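Local coordinates for protein CurF (Lyngbya majuscula, PDB 5DP2) that probably catalyses the NADPH-dependent reductive ring closure that forms the cyclopropane of curacin A, as an unusual enoyl reductase domain of a polyketide synthase, at residues V227-N232 with G250-E255; Y239-I244 with N260-E265. All coordinates share one frame; numbering follows the deposited sequence. Where two conformers were deposited one is given.

Contact 1: V227-N232 with G250-E255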
loop_
_atom_site.group_PDB
_atom_site.type_symbol
_atom_site.label_atom_id
_atom_site.label_comp_id
_atom_site.label_asym_id
_atom_site.label_seq_id
_atom_site.Cartn_x
_atom_site.Cartn_y
_atom_site.Cartn_z
ATOM N N VAL A 227 13.657 -16.027 -12.727
ATOM C CA VAL A 227 12.496 -15.195 -13.028
ATOM C C VAL A 227 12.943 -13.834 -13.575
ATOM O O VAL A 227 14.035 -13.309 -13.287
ATOM C CB VAL A 227 11.579 -15.019 -11.803
ATOM C CG1 VAL A 227 10.917 -16.342 -11.439
ATOM C CG2 VAL A 227 12.314 -14.425 -10.619
ATOM N N ASP A 228 12.075 -13.250 -14.393
ATOM C CA ASP A 228 12.384 -11.973 -15.043
ATOM C C ASP A 228 12.205 -10.748 -14.138
ATOM O O ASP A 228 12.911 -9.756 -14.321
ATOM C CB ASP A 228 11.536 -11.805 -16.305
ATOM C CG ASP A 228 11.749 -12.950 -17.282
ATOM O OD1 ASP A 228 12.894 -13.120 -17.721
ATOM O OD2 ASP A 228 10.769 -13.685 -17.544
ATOM N N VAL A 229 11.246 -10.826 -13.215
ATOM C CA VAL A 229 10.917 -9.717 -12.327
ATOM C C VAL A 229 10.654 -10.324 -10.955
ATOM O O VAL A 229 9.960 -11.341 -10.841
ATOM C CB VAL A 229 9.673 -8.943 -12.816
ATOM C CG1 VAL A 229 9.311 -7.802 -11.875
ATOM C CG2 VAL A 229 9.871 -8.411 -14.231
ATOM N N ILE A 230 11.153 -9.639 -9.911
ATOM C CA ILE A 230 10.793 -9.950 -8.528
ATOM C C ILE A 230 10.163 -8.694 -7.922
ATOM O O ILE A 230 10.723 -7.600 -8.043
ATOM C CB ILE A 230 12.015 -10.410 -7.705
ATOM C CG1 ILE A 230 12.576 -11.712 -8.278
ATOM C CG2 ILE A 230 11.630 -10.566 -6.245
ATOM C CD1 ILE A 230 13.865 -12.176 -7.636
ATOM N N PHE A 231 9.019 -8.881 -7.268
ATOM C CA PHE A 231 8.337 -7.831 -6.505
ATOM C C PHE A 231 8.447 -8.236 -5.037
ATOM O O PHE A 231 7.739 -9.144 -4.582
ATOM C CB PHE A 231 6.881 -7.725 -6.968
ATOM C CG PHE A 231 6.113 -6.597 -6.322
ATOM C CD1 PHE A 231 6.127 -5.328 -6.876
ATOM C CD2 PHE A 231 5.340 -6.799 -5.198
ATOM C CE1 PHE A 231 5.415 -4.283 -6.304
ATOM C CE2 PHE A 231 4.619 -5.753 -4.638
ATOM C CZ PHE A 231 4.668 -4.498 -5.187
ATOM N N ASN A 232 9.379 -7.591 -4.322
ATOM C CA ASN A 232 9.747 -8.025 -2.982
ATOM C C ASN A 232 9.474 -6.962 -1.930
ATOM O O ASN A 232 9.626 -5.771 -2.181
ATOM C CB ASN A 232 11.235 -8.358 -2.923
ATOM C CG ASN A 232 11.614 -9.049 -1.614
ATOM O OD1 ASN A 232 10.864 -9.927 -1.151
ATOM N ND2 ASN A 232 12.729 -8.658 -1.011
ATOM N N GLY A 250 19.521 -10.162 -16.891
ATOM C CA GLY A 250 18.879 -8.875 -17.060
ATOM C C GLY A 250 17.605 -8.695 -16.245
ATOM O O GLY A 250 16.825 -7.775 -16.532
ATOM N N GLY A 251 17.393 -9.522 -15.228
ATOM C CA GLY A 251 16.162 -9.439 -14.450
ATOM C C GLY A 251 16.041 -8.118 -13.696
ATOM O O GLY A 251 17.024 -7.424 -13.437
ATOM N N ARG A 252 14.785 -7.813 -13.340
ATOM C CA ARG A 252 14.424 -6.575 -12.672
ATOM C C ARG A 252 13.959 -6.882 -11.248
ATOM O O ARG A 252 13.018 -7.645 -11.040
ATOM C CB ARG A 252 13.376 -5.803 -13.465
ATOM C CG ARG A 252 13.858 -5.383 -14.864
ATOM C CD ARG A 252 13.448 -6.319 -15.990
ATOM N NE ARG A 252 12.041 -6.146 -16.328
ATOM C CZ ARG A 252 11.348 -6.991 -17.098
ATOM N NH1 ARG A 252 11.871 -8.142 -17.488
ATOM N NH2 ARG A 252 10.112 -6.683 -17.425
ATOM N N TYR A 253 14.633 -6.246 -10.285
ATOM C CA TYR A 253 14.405 -6.457 -8.857
ATOM C C TYR A 253 13.725 -5.228 -8.283
ATOM O O TYR A 253 14.377 -4.191 -8.130
ATOM C CB TYR A 253 15.763 -6.758 -8.191
ATOM C CG TYR A 253 15.819 -6.815 -6.703
ATOM C CD1 TYR A 253 14.707 -6.995 -5.910
ATOM C CD2 TYR A 253 17.052 -6.594 -6.058
ATOM C CE1 TYR A 253 14.786 -6.919 -4.515
ATOM C CE2 TYR A 253 17.144 -6.517 -4.684
ATOM C CZ TYR A 253 16.011 -6.667 -3.917
ATOM O OH TYR A 253 16.097 -6.501 -2.557
ATOM N N ILE A 254 12.435 -5.361 -7.997
ATOM C CA ILE A 254 11.648 -4.303 -7.374
ATOM C C ILE A 254 11.663 -4.542 -5.874
ATOM O O ILE A 254 11.284 -5.615 -5.396
ATOM C CB ILE A 254 10.198 -4.306 -7.868
ATOM C CG1 ILE A 254 10.087 -4.272 -9.401
ATOM C CG2 ILE A 254 9.447 -3.156 -7.234
ATOM C CD1 ILE A 254 8.725 -4.745 -9.850
ATOM N N GLU A 255 12.094 -3.518 -5.110
ATOM C CA GLU A 255 12.166 -3.634 -3.654
ATOM C C GLU A 255 11.314 -2.541 -3.024
ATOM O O GLU A 255 11.632 -1.328 -3.188
ATOM C CB GLU A 255 13.613 -3.558 -3.159
ATOM C CG GLU A 255 13.754 -3.750 -1.644
ATOM C CD GLU A 255 13.164 -5.079 -1.168
ATOM O OE1 GLU A 255 13.785 -6.126 -1.491
ATOM O OE2 GLU A 255 12.105 -5.095 -0.515
#
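Asn232 and Glu255 close the carboxyl ends of two parallel strands; their side chains lie side by side, pointing the same way, with amide and carboxylate planes 78° apart. Asn232 ND2 donates to the syn lone pair of Glu255 OE1 (2.8 Å), while Tyr253 OH gives its proton to the anti lone pair of the same oxygen (2.6 Å). Both carboxylate oxygens are thus engaged, since Gly257 N serves OE2; Asn232 ND2 also reaches Leu234 O. An alanine in place of Glu255 would probably leave the buried Tyr253 hydroxyl and Gly257 N without this acceptor, and Asn232 ND2 held by Leu234 O alone. Between the strands, four backbone bonds alternate in donor: Arg252 N to Asp228 O, Ile230 N to Arg252 O, Ile254 N to Ile230 O (2.8 Å) and Asn232 N to Ile254 O. At the other end Val229 CG2 sits over the centre of one guanidinium face, 3.5 Å from Arg252 CZ; Arg252 NH2 forms a salt bridge with Glu160 and a hydrogen bond to Ala154 O. Ile254 CD1 packs on Val229 CG1 (3.7 Å). These are neighbouring inner strands of the six-stranded parallel sheet of a Rossmann fold, the NADP-binding half of medium-chain dehydrogenases and reductases.

Contact 2: Y239-I244 with N260-E265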
loop_
_atom_site.group_PDB
_atom_site.type_symbol
_atom_site.label_atom_id
_atom_site.label_comp_id
_atom_site.label_asym_id
_atom_site.label_seq_id
_atom_site.Cartn_x
_atom_site.Cartn_y
_atom_site.Cartn_z
ATOM N N TYR A 239 17.135 -13.029 2.579
ATOM C CA TYR A 239 16.135 -12.890 1.531
ATOM C C TYR A 239 16.621 -12.057 0.352
ATOM O O TYR A 239 16.313 -12.413 -0.799
ATOM C CB TYR A 239 14.819 -12.321 2.100
ATOM C CG TYR A 239 13.960 -13.380 2.773
ATOM C CD1 TYR A 239 14.273 -13.897 4.027
ATOM C CD2 TYR A 239 12.848 -13.895 2.132
ATOM C CE1 TYR A 239 13.503 -14.883 4.597
ATOM C CE2 TYR A 239 12.057 -14.868 2.703
ATOM C CZ TYR A 239 12.397 -15.376 3.932
ATOM O OH TYR A 239 11.647 -16.338 4.546
ATOM N N ILE A 240 17.375 -10.979 0.585
ATOM C CA ILE A 240 17.817 -10.141 -0.542
ATOM C C ILE A 240 18.780 -10.923 -1.452
ATOM O O ILE A 240 18.532 -11.030 -2.645
ATOM C CB ILE A 240 18.359 -8.793 -0.067
ATOM C CG1 ILE A 240 17.214 -7.965 0.532
ATOM C CG2 ILE A 240 19.038 -8.067 -1.226
ATOM C CD1 ILE A 240 17.672 -6.729 1.273
ATOM N N PRO A 241 19.901 -11.482 -0.932
ATOM C CA PRO A 241 20.804 -12.176 -1.842
ATOM C C PRO A 241 20.172 -13.412 -2.499
ATOM O O PRO A 241 20.483 -13.721 -3.652
ATOM C CB PRO A 241 22.018 -12.535 -0.960
ATOM C CG PRO A 241 21.492 -12.463 0.448
ATOM C CD PRO A 241 20.483 -11.347 0.418
ATOM N N LYS A 242 19.299 -14.129 -1.782
ATOM C CA LYS A 242 18.619 -15.286 -2.359
ATOM C C LYS A 242 17.732 -14.891 -3.535
ATOM O O LYS A 242 17.662 -15.612 -4.542
ATOM C CB LYS A 242 17.800 -16.019 -1.283
ATOM C CG LYS A 242 18.635 -16.812 -0.296
ATOM C CD LYS A 242 18.926 -18.221 -0.785
ATOM C CE LYS A 242 19.979 -18.892 0.083
ATOM N NZ LYS A 242 19.858 -18.486 1.508
ATOM N N ASN A 243 17.044 -13.749 -3.403
ATOM C CA ASN A 243 16.260 -13.218 -4.519
ATOM C C ASN A 243 17.144 -12.787 -5.677
ATOM O O ASN A 243 16.849 -13.088 -6.854
ATOM C CB ASN A 243 15.413 -12.042 -4.038
ATOM C CG ASN A 243 14.092 -12.510 -3.448
ATOM O OD1 ASN A 243 13.334 -13.213 -4.110
ATOM N ND2 ASN A 243 13.774 -12.065 -2.285
ATOM N N ILE A 244 18.230 -12.061 -5.395
ATOM C CA ILE A 244 19.106 -11.631 -6.485
ATOM C C ILE A 244 19.563 -12.853 -7.290
ATOM O O ILE A 244 19.632 -12.823 -8.532
ATOM C CB ILE A 244 20.280 -10.791 -5.944
ATOM C CG1 ILE A 244 19.765 -9.458 -5.394
ATOM C CG2 ILE A 244 21.334 -10.567 -7.028
ATOM C CD1 ILE A 244 20.790 -8.704 -4.554
ATOM N N ASN A 260 16.803 -2.154 5.992
ATOM C CA ASN A 260 18.061 -2.831 5.703
ATOM C C ASN A 260 18.270 -3.244 4.237
ATOM O O ASN A 260 18.861 -4.279 3.909
ATOM C CB ASN A 260 18.241 -4.004 6.644
ATOM C CG ASN A 260 18.080 -3.599 8.092
ATOM O OD1 ASN A 260 17.153 -4.044 8.785
ATOM N ND2 ASN A 260 18.955 -2.711 8.554
ATOM N N ILE A 261 17.805 -2.395 3.339
ATOM C CA ILE A 261 17.913 -2.700 1.919
ATOM C C ILE A 261 19.303 -2.399 1.386
ATOM O O ILE A 261 20.084 -1.623 1.963
ATOM C CB ILE A 261 16.841 -1.984 1.091
ATOM C CG1 ILE A 261 16.995 -0.480 1.150
ATOM C CG2 ILE A 261 15.456 -2.492 1.477
ATOM C CD1 ILE A 261 16.013 0.190 0.236
ATOM N N TRP A 262 19.640 -3.064 0.289
ATOM C CA TRP A 262 20.927 -2.884 -0.343
ATOM C C TRP A 262 20.972 -1.609 -1.195
ATOM O O TRP A 262 19.944 -1.123 -1.680
ATOM C CB TRP A 262 21.272 -4.105 -1.205
ATOM C CG TRP A 262 21.587 -5.361 -0.440
ATOM C CD1 TRP A 262 21.194 -5.705 0.827
ATOM C CD2 TRP A 262 22.354 -6.466 -0.928
ATOM N NE1 TRP A 262 21.674 -6.952 1.156
ATOM C CE2 TRP A 262 22.396 -7.450 0.102
ATOM C CE3 TRP A 262 23.038 -6.707 -2.123
ATOM C CZ2 TRP A 262 23.105 -8.646 -0.045
ATOM C CZ3 TRP A 262 23.727 -7.886 -2.266
ATOM C CH2 TRP A 262 23.760 -8.848 -1.231
ATOM N N SER A 263 22.170 -1.097 -1.404
ATOM C CA SER A 263 22.382 -0.014 -2.357
ATOM C C SER A 263 22.515 -0.573 -3.783
ATOM O O SER A 263 22.763 -1.759 -3.998
ATOM C CB SER A 263 23.632 0.775 -2.006
ATOM O OG SER A 263 24.770 -0.018 -2.267
ATOM N N HIS A 264 22.429 0.326 -4.761
ATOM C CA HIS A 264 22.641 -0.065 -6.132
ATOM C C HIS A 264 24.001 -0.703 -6.334
ATOM O O HIS A 264 24.149 -1.696 -7.072
ATOM C CB HIS A 264 22.488 1.133 -7.073
ATOM C CG HIS A 264 21.072 1.539 -7.294
ATOM N ND1 HIS A 264 20.362 2.315 -6.402
ATOM C CD2 HIS A 264 20.214 1.256 -8.302
ATOM C CE1 HIS A 264 19.148 2.525 -6.870
ATOM N NE2 HIS A 264 19.023 1.874 -8.011
ATOM N N GLU A 265 25.034 -0.144 -5.711
ATOM C CA GLU A 265 26.394 -0.674 -5.864
ATOM C C GLU A 265 26.529 -2.072 -5.264
ATOM O O GLU A 265 27.225 -2.933 -5.806
ATOM C CB GLU A 265 27.404 0.325 -5.237
ATOM C CG GLU A 265 27.485 1.667 -5.984
ATOM C CD GLU A 265 26.233 2.584 -5.903
ATOM O OE1 GLU A 265 25.498 2.604 -4.876
ATOM O OE2 GLU A 265 25.973 3.336 -6.876
#
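Ile240 lays its CG2 methyl over one face of the Trp262 indole, joining helix 239-245 of the Rossmann fold to the loop that leads from strand 251-255 into helix 264-270. The fit is closest here: Ile240 CG2 stands 3.5 Å from the centroid of the Trp262 five-membered ring and only 4° off its normal, a CH-pi contact. Ile240 CG2 is anti to the backbone N, while CG1, anti to the carbonyl carbon (chi1 -67°), carries CD1 to the pyrrole rim, 3.7 Å from Trp262 CD1. The two side chains slide past each other in opposite directions. Farther along the ring, Ile244, one helical turn on from Ile240, brings CD1 to 3.8 Å from Trp262 CZ3. Pro241 crosses the tryptophan at about a right angle and reaches the benzo part with its ring carbons. Val267 and Arg270 of helix 264-270 also touch the indole, and Tyr253 lies against both isoleucines, so the cluster continues into the sheet.

The contact thins toward Asn260 and Ile261. Asn260 is exposed and its side chain leads off from the helix; Ile261 likewise turns its outer carbons elsewhere, toward Thr235 and Glu255. Across this margin Ile240 CD1 meets backbone atoms, 3.8 Å from Asn260 O and 4.1 Å from Ile261 CA. Past Trp262 the chain departs altogether: Ser263 is the N-cap of helix 264-270, and His264 and Glu265 lie on the exposed side. What crosses is apolar and centred on one indole, while Trp262 O is taken by Tyr276 OH. At the proline margin, Pro241 CD rests 3.8 Å from Trp262 CZ2.

In the fold
Contacts 1 and 2 alternate along the chain: strand 227-232 runs on to helix 239-245, and strand 251-255 to helix 264-270, so each strand of contact 1 is followed in the chain by one partner of contact 2. Their centres lie 11 Å apart, and the two meet through side chains on the sheet face of Ile230, Asn232, Tyr253 and Glu255. Tyr253 OH lies 3.6 Å from Ile240 CG2, the methyl that also covers Trp262, and Glu255 CG is 3.8 Å from Ile261 CG2. NADP is bound near both: the side chain of Phe231 is about 7 Å from it and that of Ile261 about 8 Å.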